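PDB 1WY7: methyltransferase-like protein 5 from Pyrococcus horikoshii, which binds S-adenosyl-L-homocysteine in a methyltransferase fold and probably acts as an S-adenosylmethionine-dependent methyltransferase on RNA. Local coordinates for residues V62-A67 / V75-V80; V116-P121 / L135-I140; H128-F133 / R155-K160. All blocks are in the same frame, centred on the assembly; numbering follows the deposited sequence.

Contact 1. Residues V62-A67 / V75-V80; sequences VLSYGA and VICVEV. With SAH (S-adenosyl-L-homocysteine), chain E.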
# COMPACT_ATOMS: atom_id res chain seq x y z
N VAL A 62 -2.57 2.48 7.48
CA VAL A 62 -1.53 3.52 7.46
C VAL A 62 -1.54 4.31 6.15
O VAL A 62 -1.59 5.55 6.17
CB VAL A 62 -0.11 2.93 7.65
CG1 VAL A 62 0.93 4.01 7.44
CG2 VAL A 62 0.03 2.34 9.05
N LEU A 63 -1.50 3.60 5.02
CA LEU A 63 -1.51 4.26 3.72
C LEU A 63 -2.80 5.02 3.47
O LEU A 63 -2.80 6.12 2.92
CB LEU A 63 -1.29 3.23 2.60
CG LEU A 63 0.08 2.55 2.57
CD1 LEU A 63 0.17 1.67 1.33
CD2 LEU A 63 1.20 3.61 2.54
N SER A 64 -3.91 4.42 3.89
CA SER A 64 -5.23 5.03 3.73
C SER A 64 -5.32 6.34 4.50
O SER A 64 -5.80 7.35 3.98
CB SER A 64 -6.31 4.08 4.25
OG SER A 64 -6.39 2.92 3.45
N TYR A 65 -4.87 6.30 5.75
CA TYR A 65 -4.90 7.47 6.62
C TYR A 65 -4.07 8.61 6.00
O TYR A 65 -4.54 9.75 5.90
CB TYR A 65 -4.35 7.09 8.00
CG TYR A 65 -4.42 8.19 9.04
CD1 TYR A 65 -3.37 9.09 9.20
CD2 TYR A 65 -5.53 8.31 9.86
CE1 TYR A 65 -3.43 10.09 10.17
CE2 TYR A 65 -5.60 9.30 10.84
CZ TYR A 65 -4.54 10.18 10.99
OH TYR A 65 -4.58 11.15 11.97
N GLY A 66 -2.86 8.28 5.56
CA GLY A 66 -1.99 9.26 4.94
C GLY A 66 -2.61 9.89 3.71
O GLY A 66 -2.53 11.11 3.52
N ALA A 67 -3.25 9.07 2.89
CA ALA A 67 -3.89 9.55 1.67
C ALA A 67 -5.00 10.53 2.03
O ALA A 67 -5.10 11.61 1.43
CB ALA A 67 -4.47 8.38 0.86
N VAL A 75 -11.19 6.98 -0.07
CA VAL A 75 -10.32 5.83 -0.13
C VAL A 75 -11.15 4.57 0.04
O VAL A 75 -12.10 4.53 0.84
CB VAL A 75 -9.24 5.89 0.97
CG1 VAL A 75 -8.41 4.60 0.96
CG2 VAL A 75 -8.34 7.10 0.76
N ILE A 76 -10.84 3.55 -0.75
CA ILE A 76 -11.54 2.28 -0.64
C ILE A 76 -10.51 1.29 -0.12
O ILE A 76 -9.54 0.94 -0.80
CB ILE A 76 -12.16 1.83 -1.98
CG1 ILE A 76 -13.10 2.92 -2.50
CG2 ILE A 76 -12.96 0.53 -1.78
CD1 ILE A 76 -13.79 2.59 -3.84
N CYS A 77 -10.71 0.86 1.12
CA CYS A 77 -9.81 -0.06 1.78
C CYS A 77 -10.17 -1.51 1.50
O CYS A 77 -11.26 -1.97 1.83
CB CYS A 77 -9.85 0.24 3.28
SG CYS A 77 -9.65 2.01 3.65
N VAL A 78 -9.24 -2.22 0.87
CA VAL A 78 -9.44 -3.63 0.54
C VAL A 78 -8.59 -4.45 1.47
O VAL A 78 -7.36 -4.33 1.46
CB VAL A 78 -9.03 -3.94 -0.92
CG1 VAL A 78 -9.25 -5.42 -1.20
CG2 VAL A 78 -9.84 -3.10 -1.89
N GLU A 79 -9.23 -5.28 2.28
CA GLU A 79 -8.55 -6.11 3.25
C GLU A 79 -9.33 -7.41 3.48
O GLU A 79 -10.54 -7.38 3.69
CB GLU A 79 -8.41 -5.32 4.55
CG GLU A 79 -7.99 -6.13 5.76
CD GLU A 79 -6.64 -6.77 5.57
OE1 GLU A 79 -5.68 -6.06 5.21
OE2 GLU A 79 -6.55 -7.99 5.78
N VAL A 80 -8.63 -8.54 3.47
CA VAL A 80 -9.28 -9.84 3.65
C VAL A 80 -9.57 -10.20 5.11
O VAL A 80 -10.46 -11.01 5.39
CB VAL A 80 -8.43 -10.99 3.06
CG1 VAL A 80 -7.17 -11.18 3.89
CG2 VAL A 80 -9.24 -12.29 3.00
N SAH E . -0.69 -2.22 7.81
CA SAH E . -0.22 -2.03 6.43
CB SAH E . -0.65 -3.27 5.62
CG SAH E . 0.47 -4.24 5.73
SD SAH E . 0.43 -5.89 5.01
C SAH E . -0.78 -0.72 5.95
O SAH E . -1.15 0.13 6.83
OXT SAH E . -0.83 -0.60 4.68
C5' SAH E . -0.87 -5.90 3.80
C4' SAH E . -2.22 -6.56 4.14
O4' SAH E . -2.58 -7.48 3.08
C3' SAH E . -2.24 -7.47 5.37
O3' SAH E . -2.90 -6.67 6.37
C2' SAH E . -3.14 -8.66 5.00
O2' SAH E . -4.16 -9.12 5.87
C1' SAH E . -3.61 -8.30 3.58
N9 SAH E . -3.77 -9.44 2.69
C8 SAH E . -3.01 -10.59 2.54
N7 SAH E . -3.45 -11.40 1.61
C5 SAH E . -4.58 -10.76 1.11
C6 SAH E . -5.51 -11.08 0.09
N6 SAH E . -5.42 -12.21 -0.64
N1 SAH E . -6.55 -10.22 -0.19
C2 SAH E . -6.64 -9.07 0.53
N3 SAH E . -5.82 -8.65 1.53
C4 SAH E . -4.79 -9.55 1.77
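S64 and A67 of helix 62-69 lean on V75 and C77 of strand 74-79, the last two elements of the beta-alpha-beta unit begun by strand 52-56. Helix and strand run almost exactly antiparallel, at 178°, with their axes 9.3 Å apart. V75 spreads its two methyls along the helix: CG1 lies 3.6 Å from S64 OG, and CG2 meets A67 CB at 4.1 Å. The S64 hydroxyl, placed anti to its own carbonyl carbon (chi1 -67°), is buried against V75 CG1 and C77 SG, and a hydrogen bond to D55 of strand 52-56 satisfies it.

Both segments then reach the cofactor product. At the start of the helix, V62 N gives a bent hydrogen bond of 2.8 Å to the carboxylate O of SAH. At the far end of the strand, E79 grips the ribose with both oxygens, OE2 taking O2' at 2.6 Å and OE1 taking O3' at 3.1 Å; the backbone N atoms of G59 and D81 hold this carboxylate in turn. V80 CG1 rests 3.6 Å from purine C4. An acidic residue at the end of the second strand, clasping the ribose diol, is a hallmark of Rossmann-like methyltransferases.

Contact 2. Residues V116-P121 / L135-I140; sequences VIMNPP and LKAFEI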
# COMPACT_ATOMS: atom_id res chain seq x y z
N VAL A 116 -4.14 3.57 -7.19
CA VAL A 116 -3.98 2.46 -6.28
C VAL A 116 -2.68 2.68 -5.50
O VAL A 116 -1.66 3.05 -6.08
CB VAL A 116 -3.84 1.09 -7.00
CG1 VAL A 116 -3.39 0.06 -5.99
CG2 VAL A 116 -5.15 0.64 -7.65
N ILE A 117 -2.74 2.47 -4.19
CA ILE A 117 -1.55 2.55 -3.36
C ILE A 117 -1.59 1.24 -2.59
O ILE A 117 -2.67 0.78 -2.21
CB ILE A 117 -1.57 3.74 -2.39
CG1 ILE A 117 -2.76 3.64 -1.43
CG2 ILE A 117 -1.59 5.04 -3.19
CD1 ILE A 117 -2.89 4.83 -0.46
N MSE A 118 -0.44 0.61 -2.39
CA MSE A 118 -0.42 -0.64 -1.67
C MSE A 118 0.94 -1.09 -1.17
O MSE A 118 1.98 -0.78 -1.76
CB MSE A 118 -1.03 -1.77 -2.55
CG MSE A 118 -0.33 -2.02 -3.90
SE MSE A 118 -1.15 -3.33 -4.89
CE MSE A 118 0.04 -3.59 -6.14
N ASN A 119 0.90 -1.79 -0.05
CA ASN A 119 2.07 -2.40 0.59
C ASN A 119 1.60 -3.86 0.63
O ASN A 119 1.23 -4.37 1.68
CB ASN A 119 2.23 -1.86 2.02
CG ASN A 119 3.42 -2.47 2.76
OD1 ASN A 119 3.64 -2.20 3.93
ND2 ASN A 119 4.19 -3.30 2.07
N PRO A 120 1.58 -4.52 -0.54
CA PRO A 120 1.14 -5.92 -0.63
C PRO A 120 2.13 -6.91 -0.06
O PRO A 120 3.28 -6.58 0.18
CB PRO A 120 0.94 -6.10 -2.14
CG PRO A 120 2.08 -5.29 -2.71
CD PRO A 120 2.07 -4.04 -1.85
N PRO A 121 1.67 -8.15 0.19
CA PRO A 121 2.61 -9.14 0.73
C PRO A 121 3.68 -9.37 -0.32
O PRO A 121 3.38 -9.33 -1.52
CB PRO A 121 1.72 -10.38 0.95
CG PRO A 121 0.60 -10.18 -0.00
CD PRO A 121 0.32 -8.70 0.10
N LEU A 135 -1.98 -7.67 -10.40
CA LEU A 135 -3.00 -7.90 -11.43
C LEU A 135 -4.23 -7.03 -11.19
O LEU A 135 -4.71 -6.38 -12.10
CB LEU A 135 -3.44 -9.38 -11.49
CG LEU A 135 -2.73 -10.26 -12.52
CD1 LEU A 135 -3.27 -11.70 -12.42
CD2 LEU A 135 -2.96 -9.70 -13.91
N LYS A 136 -4.75 -7.05 -9.97
CA LYS A 136 -5.93 -6.25 -9.64
C LYS A 136 -5.65 -4.75 -9.79
O LYS A 136 -6.45 -4.02 -10.37
CB LYS A 136 -6.37 -6.56 -8.21
CG LYS A 136 -7.58 -5.77 -7.74
CD LYS A 136 -8.78 -6.00 -8.65
CE LYS A 136 -9.13 -7.49 -8.74
NZ LYS A 136 -10.23 -7.68 -9.71
N ALA A 137 -4.52 -4.30 -9.26
CA ALA A 137 -4.15 -2.88 -9.37
C ALA A 137 -4.12 -2.45 -10.83
O ALA A 137 -4.68 -1.42 -11.20
CB ALA A 137 -2.76 -2.63 -8.71
N PHE A 138 -3.47 -3.24 -11.68
CA PHE A 138 -3.39 -2.91 -13.10
C PHE A 138 -4.77 -2.90 -13.76
O PHE A 138 -5.04 -2.14 -14.68
CB PHE A 138 -2.47 -3.89 -13.80
CG PHE A 138 -1.04 -3.78 -13.36
CD1 PHE A 138 -0.21 -4.88 -13.39
CD2 PHE A 138 -0.54 -2.56 -12.91
CE1 PHE A 138 1.10 -4.79 -12.96
CE2 PHE A 138 0.77 -2.45 -12.48
CZ PHE A 138 1.60 -3.57 -12.51
N GLU A 139 -5.64 -3.76 -13.26
CA GLU A 139 -7.00 -3.91 -13.77
C GLU A 139 -7.91 -2.72 -13.44
O GLU A 139 -8.65 -2.24 -14.30
CB GLU A 139 -7.59 -5.19 -13.14
CG GLU A 139 -8.75 -5.80 -13.88
CD GLU A 139 -9.72 -6.51 -12.94
OE1 GLU A 139 -9.27 -7.16 -11.97
OE2 GLU A 139 -10.95 -6.41 -13.18
N ILE A 140 -7.86 -2.24 -12.20
CA ILE A 140 -8.75 -1.16 -11.77
C ILE A 140 -8.25 0.28 -11.83
O ILE A 140 -9.03 1.21 -11.59
CB ILE A 140 -9.27 -1.39 -10.32
CG1 ILE A 140 -8.12 -1.28 -9.31
CG2 ILE A 140 -9.91 -2.75 -10.20
CD1 ILE A 140 -8.59 -1.24 -7.85
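V116 on strand 115-118 faces A137 and I140 on helix 131-140, and its short side chain carries most of the contact. From CB, which is directed at the helix, the valine forks. CG1, anti to the backbone N (chi1 168°), goes to A137 and stops 3.9 Å from its CB. CG2 takes the other direction and meets the I140 side chain crosswise, at about a right angle, touching CG1 and CD1 of that residue equally, with 3.9 Å from V116 CG2 to I140 CD1.

The second side chain from the strand is the selenomethionine M118. Its CG sits between the backbone N and the carbonyl carbon (chi1 59°), and beyond CG the chain is extended, which carries the terminal methyl out to the helix: M118 CE lies 3.9 Å from A137 CB. The small A137 thus receives both a valine methyl and the selenomethionine tip, and it also packs on V144 of strand 143-149. No hydrogen bond joins the segments; the interface is buried and wholly apolar. I140 continues the layer onto A54, and M118 onto L56, both of strand 52-56.

On the helix, K136 turns from the strand to pair with E139, meeting OE1 on its syn side, and NZ has a further partner in F109 O. Strand and helix run nearly antiparallel, at 163°, as successive elements of the beta-alpha-beta unit completed by strand 143-149. Just past the strand, N119 is held by T30 through OD1 and by Y28 through ND2, and P120 and P121 follow it. This Asn-Pro-Pro sequence after the fourth strand is consistent with the NPPF-type motif of N6-adenine and related amino-methyltransferases.

Contact 3. Residues H128-F133 / R155-K160; sequences HADRPF and RRFIEK. With SAH (S-adenosyl-L-homocysteine), chain E.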
# COMPACT_ATOMS: atom_id res chain seq x y z
N HIS A 128 4.08 -16.38 -4.70
CA HIS A 128 3.43 -15.42 -5.59
C HIS A 128 2.22 -14.68 -4.99
O HIS A 128 1.31 -14.29 -5.72
CB HIS A 128 2.95 -16.13 -6.85
CG HIS A 128 4.04 -16.84 -7.59
ND1 HIS A 128 5.37 -16.54 -7.43
CD2 HIS A 128 3.98 -17.80 -8.55
CE1 HIS A 128 6.09 -17.28 -8.25
NE2 HIS A 128 5.27 -18.06 -8.94
N ALA A 129 2.22 -14.47 -3.68
CA ALA A 129 1.10 -13.79 -3.03
C ALA A 129 0.91 -12.36 -3.52
O ALA A 129 -0.18 -11.80 -3.42
CB ALA A 129 1.29 -13.80 -1.51
N ASP A 130 1.96 -11.77 -4.08
CA ASP A 130 1.90 -10.40 -4.57
C ASP A 130 1.27 -10.25 -5.96
O ASP A 130 0.76 -9.17 -6.31
CB ASP A 130 3.31 -9.80 -4.56
CG ASP A 130 4.28 -10.56 -5.45
OD1 ASP A 130 4.06 -11.77 -5.71
OD2 ASP A 130 5.28 -9.95 -5.88
N ARG A 131 1.28 -11.32 -6.75
CA ARG A 131 0.71 -11.24 -8.10
C ARG A 131 -0.77 -10.87 -8.17
O ARG A 131 -1.16 -10.09 -9.03
CB ARG A 131 1.00 -12.54 -8.85
CG ARG A 131 2.48 -12.68 -9.19
CD ARG A 131 2.90 -14.13 -9.17
NE ARG A 131 3.12 -14.68 -10.50
CZ ARG A 131 4.31 -14.74 -11.09
NH1 ARG A 131 5.38 -14.28 -10.46
NH2 ARG A 131 4.42 -15.25 -12.31
N PRO A 132 -1.60 -11.43 -7.27
CA PRO A 132 -3.03 -11.09 -7.30
C PRO A 132 -3.22 -9.58 -7.09
O PRO A 132 -4.16 -8.97 -7.63
CB PRO A 132 -3.59 -11.90 -6.13
CG PRO A 132 -2.69 -13.09 -6.07
CD PRO A 132 -1.33 -12.50 -6.30
N PHE A 133 -2.34 -8.97 -6.30
CA PHE A 133 -2.42 -7.53 -6.02
C PHE A 133 -2.01 -6.68 -7.24
O PHE A 133 -2.70 -5.72 -7.58
CB PHE A 133 -1.54 -7.17 -4.81
CG PHE A 133 -2.12 -7.62 -3.49
CD1 PHE A 133 -1.99 -8.95 -3.07
CD2 PHE A 133 -2.81 -6.73 -2.69
CE1 PHE A 133 -2.56 -9.37 -1.85
CE2 PHE A 133 -3.38 -7.13 -1.48
CZ PHE A 133 -3.26 -8.45 -1.06
N ARG A 155 13.05 -7.23 -8.86
CA ARG A 155 13.06 -6.09 -9.77
C ARG A 155 12.84 -6.53 -11.21
O ARG A 155 12.07 -5.91 -11.95
CB ARG A 155 14.39 -5.34 -9.65
CG ARG A 155 14.63 -4.74 -8.28
CD ARG A 155 15.97 -4.03 -8.16
NE ARG A 155 15.90 -3.02 -7.11
CZ ARG A 155 16.91 -2.23 -6.74
NH1 ARG A 155 16.72 -1.34 -5.77
NH2 ARG A 155 18.10 -2.33 -7.33
N ARG A 156 13.54 -7.59 -11.62
CA ARG A 156 13.41 -8.12 -12.97
C ARG A 156 11.97 -8.54 -13.22
O ARG A 156 11.39 -8.22 -14.25
CB ARG A 156 14.33 -9.34 -13.16
CG ARG A 156 14.05 -10.13 -14.44
CD ARG A 156 14.85 -11.43 -14.56
NE ARG A 156 16.28 -11.18 -14.71
CZ ARG A 156 17.17 -12.10 -15.09
NH1 ARG A 156 18.45 -11.78 -15.19
NH2 ARG A 156 16.77 -13.34 -15.37
N PHE A 157 11.40 -9.26 -12.27
CA PHE A 157 10.01 -9.71 -12.41
C PHE A 157 9.02 -8.56 -12.48
O PHE A 157 8.20 -8.49 -13.40
CB PHE A 157 9.62 -10.66 -11.27
CG PHE A 157 8.13 -10.89 -11.18
CD1 PHE A 157 7.36 -10.22 -10.23
CD2 PHE A 157 7.49 -11.76 -12.05
CE1 PHE A 157 5.98 -10.41 -10.16
CE2 PHE A 157 6.11 -11.96 -11.99
CZ PHE A 157 5.36 -11.29 -11.04
N ILE A 158 9.09 -7.65 -11.52
CA ILE A 158 8.19 -6.51 -11.49
C ILE A 158 8.22 -5.73 -12.81
O ILE A 158 7.17 -5.34 -13.33
CB ILE A 158 8.55 -5.57 -10.33
CG1 ILE A 158 8.28 -6.27 -9.01
CG2 ILE A 158 7.71 -4.29 -10.42
CD1 ILE A 158 6.82 -6.47 -8.70
N GLU A 159 9.41 -5.51 -13.34
CA GLU A 159 9.56 -4.77 -14.58
C GLU A 159 8.91 -5.53 -15.73
O GLU A 159 8.21 -4.94 -16.57
CB GLU A 159 11.05 -4.54 -14.86
CG GLU A 159 11.37 -3.18 -15.44
CD GLU A 159 11.23 -2.05 -14.43
OE1 GLU A 159 10.66 -1.01 -14.81
OE2 GLU A 159 11.69 -2.19 -13.27
N LYS A 160 9.12 -6.84 -15.77
CA LYS A 160 8.56 -7.69 -16.82
C LYS A 160 7.05 -7.88 -16.67
O LYS A 160 6.30 -7.78 -17.64
CB LYS A 160 9.24 -9.07 -16.85
CG LYS A 160 10.51 -9.12 -17.70
CD LYS A 160 11.09 -10.53 -17.80
CE LYS A 160 11.66 -11.00 -16.47
NZ LYS A 160 12.35 -12.32 -16.57
N SAH E . -0.69 -2.22 7.81
CA SAH E . -0.22 -2.03 6.43
CB SAH E . -0.65 -3.27 5.62
CG SAH E . 0.47 -4.24 5.73
SD SAH E . 0.43 -5.89 5.01
C SAH E . -0.78 -0.72 5.95
O SAH E . -1.15 0.13 6.83
OXT SAH E . -0.83 -0.60 4.68
C5' SAH E . -0.87 -5.90 3.80
C4' SAH E . -2.22 -6.56 4.14
O4' SAH E . -2.58 -7.48 3.08
C3' SAH E . -2.24 -7.47 5.37
O3' SAH E . -2.90 -6.67 6.37
C2' SAH E . -3.14 -8.66 5.00
O2' SAH E . -4.16 -9.12 5.87
C1' SAH E . -3.61 -8.30 3.58
N9 SAH E . -3.77 -9.44 2.69
C8 SAH E . -3.01 -10.59 2.54
N7 SAH E . -3.45 -11.40 1.61
C5 SAH E . -4.58 -10.76 1.11
C6 SAH E . -5.51 -11.08 0.09
N6 SAH E . -5.42 -12.21 -0.64
N1 SAH E . -6.55 -10.22 -0.19
C2 SAH E . -6.64 -9.07 0.53
N3 SAH E . -5.82 -8.65 1.53
C4 SAH E . -4.79 -9.55 1.77
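The adenine side of the SAH pocket is bordered by the start of helix 131-140, and the same turn of chain meets helix 152-164 through R131 and F157. F157 CE2 lies over one face of the R131 guanidinium, the two planes 17° apart, while the phenyl ring itself is met obliquely. NH1 is modelled too near the ring, so the exact spacing there is doubtful. H128 comes at the opposite face of the guanidinium, its ring having R131 NH1 3.7 Å above its centre. Bends at chi2 and chi3 (147° and 107°) fold the arginine into place, bringing its CG within 3.7 Å of F157 CZ. If a serine stood here, H128 and F157 would probably lose the flat group between them, leaving a gap and rings able to turn.

A type I turn from H128 to R131 places H128 beside R131, its closing bond running from R131 N to H128 O. Two residues on, F133 points inward and brings CZ, at the rim of its ring, 3.4 Å from purine C4 of SAH. The F157 ring also meets that of F161 in the same helix, while I158 packs on H148 of strand 143-149 and on Y198 and F200 of strand 191-202, seating helix 152-164 on the sheet.

Overall arrangement
Contacts 1 and 2 reach the same sheet, their centres 12 Å apart, and touch where L63 CD1 comes 3.8 Å from N119 N. Contacts 2 and 3 share helix 131-140 and lie 11 Å apart between centres; P121 CD is 3.5 Å from F133 CE1, so the Asn-Pro-Pro segment lies against the start of that helix. Contacts 1 and 3, about 21 Å apart between centres, do not touch, yet the ligand bridges them: contact 1, which also binds the rest of SAH, covers one adenine face with V80, and contact 3 the other with F133. The apolar V116/M118 packing lies behind the pocket, the M118 side chain about 7 Å from SAH, while N119 of the same segment lines it. Q27, D105 and V106 complete the hydrogen bonds to SAH.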